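Local atomic coordinates of putative dienelactone hydrolase (Klebsiella pneumoniae subsp. pneumoniae MGH 78578, PDB entry 3F67), a protein that probably hydrolyses ester or lactone bonds, as an alpha/beta-hydrolase-fold enzyme related to dienelactone hydrolases. Residues Ser13-Pro19 with Pro65-Arg70; Val91-Leu97 with Trp124-Ile128. One frame throughout, in Å; residues are numbered along the deposited sequence.

Contact 1: residues Ser13-Pro19 with Pro65-Arg70; sequences SQGENMP and PELYFR
Glu66 N donates a 2.9 Å hydrogen bond to Pro19 O, joining strand 16-25 to the end of strand 61-65, its antiparallel neighbour in the alpha/beta-hydrolase sheet. Beyond this bond, Ser13-Glu16 forms the type I' turn of the N-terminal beta hairpin, while Glu66-Phe69 makes a type I turn that brings the Phe69 ring against Met18 and Pro19 of the hairpin's second strand. Met18 CA stands 3.8 Å from the Phe69 ring centroid in a CH-pi contact, almost on the ring normal. With CG anti to the backbone N (chi1 178°), the selenomethionine chain runs along the ring, SE meeting it obliquely in a Met-aromatic contact, and a bend at chi3 (59°) turns Met18 CE onto Pro65 CB at 3.8 Å. Pro19 CD adds an oblique contact at Phe69 CG. Arg70 CG lies over the opposite face, toward its rim; the guanidinium continues past the ring, with Phe69 CZ over its own face. Arg70 NH2 salt-bridges Asp99 of helix 93-108. At the guanidinium edge, NH2 bonds weakly to Ser13 O and, in one of two Glu16 conformers, Arg70 NE donates to Glu16 OE1 at 2.9 Å, a salt bridge within the guanidinium plane but 52° out of the carboxylate plane.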
loop_
_atom_site.group_PDB
_atom_site.type_symbol
_atom_site.label_atom_id
_atom_site.label_comp_id
_atom_site.label_asym_id
_atom_site.label_seq_id
_atom_site.Cartn_x
_atom_site.Cartn_y
_atom_site.Cartn_z
ATOM N N SER A 13 -15.613 -1.397 10.786
ATOM C CA SER A 13 -14.244 -1.134 11.245
ATOM C C SER A 13 -14.193 -0.280 12.489
ATOM O O SER A 13 -14.544 0.912 12.456
ATOM C CB SER A 13 -13.372 -0.512 10.126
ATOM O OG SER A 13 -11.977 -0.520 10.487
ATOM N N GLN A 14 -13.717 -0.898 13.577
ATOM C CA GLN A 14 -13.638 -0.241 14.891
ATOM C C GLN A 14 -14.969 0.481 15.255
ATOM O O GLN A 14 -14.959 1.558 15.869
ATOM C CB GLN A 14 -12.418 0.717 14.928
ATOM C CG GLN A 14 -11.100 0.083 14.402
ATOM C CD GLN A 14 -9.892 1.013 14.468
ATOM O OE1 GLN A 14 -9.413 1.573 13.441
ATOM N NE2 GLN A 14 -9.361 1.161 15.672
ATOM N N GLY A 15 -16.105 -0.122 14.881
ATOM C CA GLY A 15 -17.443 0.437 15.135
ATOM C C GLY A 15 -18.088 1.375 14.099
ATOM O O GLY A 15 -19.205 1.877 14.308
ATOM N N GLU A 16 -17.388 1.596 12.987
ATOM C CA GLU A 16 -17.828 2.530 11.952
ATOM C C GLU A 16 -17.694 1.898 10.585
ATOM O O GLU A 16 -16.928 0.949 10.422
ATOM C CB GLU A 16 -16.999 3.801 12.017
ATOM C CG GLU A 16 -17.328 4.668 13.202
ATOM C CD GLU A 16 -16.240 5.661 13.466
ATOM O OE1 GLU A 16 -15.165 5.232 13.929
ATOM O OE2 GLU A 16 -16.458 6.858 13.195
ATOM N N ASN A 17 -18.428 2.419 9.604
ATOM C CA ASN A 17 -18.464 1.815 8.285
ATOM C C ASN A 17 -17.537 2.557 7.343
ATOM O O ASN A 17 -17.798 3.690 6.933
ATOM C CB ASN A 17 -19.889 1.830 7.741
ATOM C CG ASN A 17 -20.822 1.026 8.603
ATOM O OD1 ASN A 17 -20.625 -0.182 8.767
ATOM N ND2 ASN A 17 -21.832 1.694 9.185
HETATM N N MSE A 18 -16.453 1.893 6.979
HETATM C CA MSE A 18 -15.432 2.488 6.120
HETATM C C MSE A 18 -15.705 2.143 4.658
HETATM O O MSE A 18 -15.802 0.955 4.308
HETATM C CB MSE A 18 -14.066 1.908 6.496
HETATM C CG MSE A 18 -12.926 2.468 5.588
HETATM SE SE MSE A 18 -11.215 1.983 6.414
HETATM C CE MSE A 18 -11.472 0.051 6.411
ATOM N N PRO A 19 -15.868 3.160 3.797
ATOM C CA PRO A 19 -16.073 2.864 2.375
ATOM C C PRO A 19 -14.863 2.163 1.809
ATOM O O PRO A 19 -13.733 2.423 2.242
ATOM C CB PRO A 19 -16.162 4.265 1.714
ATOM C CG PRO A 19 -16.519 5.163 2.843
ATOM C CD PRO A 19 -15.853 4.600 4.059
ATOM N N PRO A 65 -9.431 0.466 0.758
ATOM C CA PRO A 65 -10.251 1.197 1.756
ATOM C C PRO A 65 -9.999 2.720 1.743
ATOM O O PRO A 65 -8.871 3.177 1.502
ATOM C CB PRO A 65 -9.773 0.597 3.092
ATOM C CG PRO A 65 -8.309 0.253 2.842
ATOM C CD PRO A 65 -8.303 -0.269 1.386
ATOM N N GLU A 66 -11.059 3.456 2.044
ATOM C CA GLU A 66 -11.031 4.892 2.195
ATOM C C GLU A 66 -10.505 5.192 3.602
ATOM O O GLU A 66 -11.290 5.492 4.523
ATOM C CB GLU A 66 -12.460 5.413 2.044
ATOM C CG GLU A 66 -12.529 6.882 1.625
ATOM C CD GLU A 66 -11.907 7.117 0.264
ATOM O OE1 GLU A 66 -10.665 7.260 0.204
ATOM O OE2 GLU A 66 -12.663 7.171 -0.743
ATOM N N LEU A 67 -9.181 5.131 3.773
ATOM C CA LEU A 67 -8.605 5.174 5.147
ATOM C C LEU A 67 -8.801 6.501 5.886
ATOM O O LEU A 67 -8.754 6.532 7.127
ATOM C CB LEU A 67 -7.114 4.791 5.109
ATOM C CG LEU A 67 -6.952 3.320 4.695
ATOM C CD1 LEU A 67 -5.536 3.008 4.210
ATOM C CD2 LEU A 67 -7.233 2.444 5.908
ATOM N N TYR A 68 -9.028 7.593 5.147
ATOM C CA TYR A 68 -9.123 8.912 5.809
ATOM C C TYR A 68 -10.551 9.242 6.259
ATOM O O TYR A 68 -10.775 10.335 6.778
ATOM C CB TYR A 68 -8.632 10.043 4.874
ATOM C CG TYR A 68 -7.150 9.977 4.455
ATOM C CD1 TYR A 68 -6.258 9.068 5.058
ATOM C CD2 TYR A 68 -6.665 10.858 3.481
ATOM C CE1 TYR A 68 -4.877 9.038 4.673
ATOM C CE2 TYR A 68 -5.312 10.846 3.078
ATOM C CZ TYR A 68 -4.435 9.945 3.679
ATOM O OH TYR A 68 -3.127 9.923 3.268
ATOM N N PHE A 69 -11.509 8.313 6.085
ATOM C CA PHE A 69 -12.959 8.684 6.145
ATOM C C PHE A 69 -13.418 9.399 7.426
ATOM O O PHE A 69 -14.321 10.243 7.383
ATOM C CB PHE A 69 -13.886 7.478 5.803
ATOM C CG PHE A 69 -14.049 6.485 6.934
ATOM C CD1 PHE A 69 -15.246 6.418 7.648
ATOM C CD2 PHE A 69 -13.000 5.640 7.307
ATOM C CE1 PHE A 69 -15.392 5.486 8.725
ATOM C CE2 PHE A 69 -13.126 4.728 8.346
ATOM C CZ PHE A 69 -14.325 4.647 9.067
ATOM N N ARG A 70 -12.789 9.088 8.553
ATOM C CA ARG A 70 -13.199 9.677 9.838
ATOM C C ARG A 70 -12.694 11.101 9.975
ATOM O O ARG A 70 -13.298 11.900 10.691
ATOM C CB ARG A 70 -12.612 8.898 11.009
ATOM C CG ARG A 70 -13.103 7.439 11.099
ATOM C CD ARG A 70 -12.504 6.783 12.341
ATOM N NE ARG A 70 -12.741 5.324 12.357
ATOM C CZ ARG A 70 -11.943 4.470 11.698
ATOM N NH1 ARG A 70 -10.953 4.942 10.960
ATOM N NH2 ARG A 70 -12.140 3.169 11.746
#

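Contact 2: residues Val91-Leu97 with Trp124-Ile128; sequences VPDAQVL and WGGRI
Arg127 and Asp93 show how a buried charge pair can join two helices whose short segments cross at -78° with axes 11.9 Å apart. From CB, the Arg127 side chain sets out with CG swung to the far side from the main-chain nitrogen (chi1 171°) and stays extended through CG and CD to NE, which hydrogen-bonds His160 ND1 outside the two segments. A quarter turn about the CD-NE bond then presents the flat guanidinium end-on to the carboxylate. Arg127 NH1 donates to Asp93 OD1 at 3.1 Å, and Arg127 NH2 donates to Asp93 OD2 at 2.8 Å, each on the syn side of its oxygen, though out of the carboxylate plane. Both bonds are nearly straight, although the two planes are 41° apart, so the fork is twisted rather than coplanar. Asp93 OD1 also accepts from Ser157 OG, a second bond that would restrict rotation of the carboxylate.

Beside this polar pair the helices meet through hydrocarbon. Val96 divides its two methyls: CG1 presses on Ile128 CG2 at 3.6 Å, while CG2 meets the edge of the Trp124 indole, 3.8 Å from CH2. Ile128 also supports the indole from within its own helix, its CG1 lying over one face toward the rim. In the plane of the ring, Trp124 NE1 donates to a water at 2.9 Å, and a long, doubtful second bond may run from that water to Val91 O.

Helix 124-133 starts directly after Cys123, in a Gly121-Cys123-Gly125 sequence whose tight strand-to-helix turn is consistent with the nucleophile elbow of the alpha/beta hydrolases. The packing of helix 93-108 against the first turn of the helix behind that elbow belongs to this fold, here with a cysteine in the probable nucleophile position, as in dienelactone hydrolase.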
loop_
_atom_site.group_PDB
_atom_site.type_symbol
_atom_site.label_atom_id
_atom_site.label_comp_id
_atom_site.label_asym_id
_atom_site.label_seq_id
_atom_site.Cartn_x
_atom_site.Cartn_y
_atom_site.Cartn_z
ATOM N N VAL A 91 -4.312 11.682 10.636
ATOM C CA VAL A 91 -4.747 10.293 10.527
ATOM C C VAL A 91 -3.671 9.440 11.256
ATOM O O VAL A 91 -2.520 9.396 10.789
ATOM C CB VAL A 91 -4.812 9.851 9.041
ATOM C CG1 VAL A 91 -5.180 8.367 8.926
ATOM C CG2 VAL A 91 -5.852 10.709 8.271
ATOM N N PRO A 92 -4.005 8.854 12.421
ATOM C CA PRO A 92 -2.946 8.187 13.201
ATOM C C PRO A 92 -2.556 6.852 12.563
ATOM O O PRO A 92 -3.449 6.099 12.126
ATOM C CB PRO A 92 -3.592 7.921 14.576
ATOM C CG PRO A 92 -4.793 8.849 14.625
ATOM C CD PRO A 92 -5.273 8.910 13.166
ATOM N N ASP A 93 -1.251 6.544 12.558
ATOM C CA ASP A 93 -0.819 5.243 12.014
ATOM C C ASP A 93 -1.556 4.061 12.678
ATOM O O ASP A 93 -1.948 3.085 11.997
ATOM C CB ASP A 93 0.679 5.023 12.277
ATOM C CG ASP A 93 1.587 5.974 11.494
ATOM O OD1 ASP A 93 1.187 6.617 10.468
ATOM O OD2 ASP A 93 2.761 6.003 11.902
ATOM N N ALA A 94 -1.730 4.135 14.009
ATOM C CA ALA A 94 -2.348 3.008 14.762
ATOM C C ALA A 94 -3.758 2.713 14.237
ATOM O O ALA A 94 -4.150 1.546 14.106
ATOM C CB ALA A 94 -2.402 3.307 16.234
ATOM N N GLN A 95 -4.497 3.782 13.950
ATOM C CA GLN A 95 -5.825 3.688 13.369
ATOM C C GLN A 95 -5.782 3.009 12.013
ATOM O O GLN A 95 -6.635 2.146 11.709
ATOM C CB GLN A 95 -6.442 5.102 13.236
ATOM C CG GLN A 95 -7.827 5.108 12.622
ATOM C CD GLN A 95 -8.252 6.513 12.235
ATOM O OE1 GLN A 95 -8.826 7.226 13.043
ATOM N NE2 GLN A 95 -7.915 6.935 11.026
ATOM N N VAL A 96 -4.815 3.407 11.183
ATOM C CA VAL A 96 -4.684 2.887 9.818
ATOM C C VAL A 96 -4.423 1.379 9.892
ATOM O O VAL A 96 -5.075 0.589 9.201
ATOM C CB VAL A 96 -3.540 3.581 9.029
ATOM C CG1 VAL A 96 -3.328 2.863 7.663
ATOM C CG2 VAL A 96 -3.848 5.071 8.761
ATOM N N LEU A 97 -3.492 0.970 10.746
ATOM C CA LEU A 97 -3.127 -0.461 10.775
ATOM C C LEU A 97 -4.331 -1.294 11.270
ATOM O O LEU A 97 -4.593 -2.388 10.754
ATOM C CB LEU A 97 -1.895 -0.683 11.664
ATOM C CG LEU A 97 -0.652 0.137 11.172
ATOM C CD1 LEU A 97 0.501 -0.182 12.108
ATOM C CD2 LEU A 97 -0.251 -0.183 9.732
ATOM N N TRP A 124 2.288 7.688 0.259
ATOM C CA TRP A 124 1.842 7.583 1.683
ATOM C C TRP A 124 1.545 6.105 2.035
ATOM O O TRP A 124 1.939 5.573 3.108
ATOM C CB TRP A 124 0.585 8.456 1.907
ATOM C CG TRP A 124 0.027 8.382 3.293
ATOM C CD1 TRP A 124 0.395 9.155 4.383
ATOM C CD2 TRP A 124 -0.971 7.484 3.748
ATOM N NE1 TRP A 124 -0.348 8.784 5.505
ATOM C CE2 TRP A 124 -1.213 7.779 5.124
ATOM C CE3 TRP A 124 -1.756 6.492 3.102
ATOM C CZ2 TRP A 124 -2.169 7.074 5.882
ATOM C CZ3 TRP A 124 -2.717 5.785 3.868
ATOM C CH2 TRP A 124 -2.902 6.084 5.227
ATOM N N GLY A 125 0.863 5.442 1.100
ATOM C CA GLY A 125 0.494 4.040 1.235
ATOM C C GLY A 125 1.650 3.044 1.217
ATOM O O GLY A 125 1.527 1.939 1.783
ATOM N N GLY A 126 2.761 3.448 0.609
ATOM C CA GLY A 126 3.964 2.605 0.577
ATOM C C GLY A 126 4.627 2.624 1.938
ATOM O O GLY A 126 5.152 1.604 2.360
ATOM N N ARG A 127 4.582 3.759 2.643
ATOM C CA ARG A 127 5.100 3.749 4.017
ATOM C C ARG A 127 4.235 2.857 4.902
ATOM O O ARG A 127 4.745 2.058 5.686
ATOM C CB ARG A 127 5.205 5.179 4.570
ATOM C CG ARG A 127 5.541 5.195 6.087
ATOM C CD ARG A 127 5.708 6.620 6.593
ATOM N NE ARG A 127 5.744 6.655 8.066
ATOM C CZ ARG A 127 4.667 6.611 8.837
ATOM N NH1 ARG A 127 3.446 6.598 8.292
ATOM N NH2 ARG A 127 4.807 6.651 10.163
ATOM N N ILE A 128 2.918 3.022 4.778
ATOM C CA ILE A 128 1.955 2.202 5.543
ATOM C C ILE A 128 2.181 0.710 5.266
ATOM O O ILE A 128 2.105 -0.112 6.187
ATOM C CB ILE A 128 0.503 2.651 5.194
ATOM C CG1 ILE A 128 0.226 4.085 5.705
ATOM C CG2 ILE A 128 -0.537 1.636 5.729
ATOM C CD1 ILE A 128 0.365 4.259 7.222
HETATM O O HOH W 1 -0.496 10.078 8.069
#

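In the fold
From the N terminus, the chain turns through the hairpin of strands 4-13 and 16-25, then passes strand 32-38 and helix 46-57 before strand 61-65 brings it back to close contact 1 between Ser13-Pro19 and Pro65-Arg70. After helix 80-88, contact 2 opens at Val91 and closes at Trp124-Ile128, once helix 93-108 and strand 116-122 have been traversed. The two loops therefore follow in series, neither nesting nor crossing. In space they meet: Tyr68 sets its ring edge-to-face with Trp124 and packs on Val91, while Arg70 touches Gln95. Together they tie the hairpin margin of the sheet to helix 93-108 and the helix behind the probable elbow.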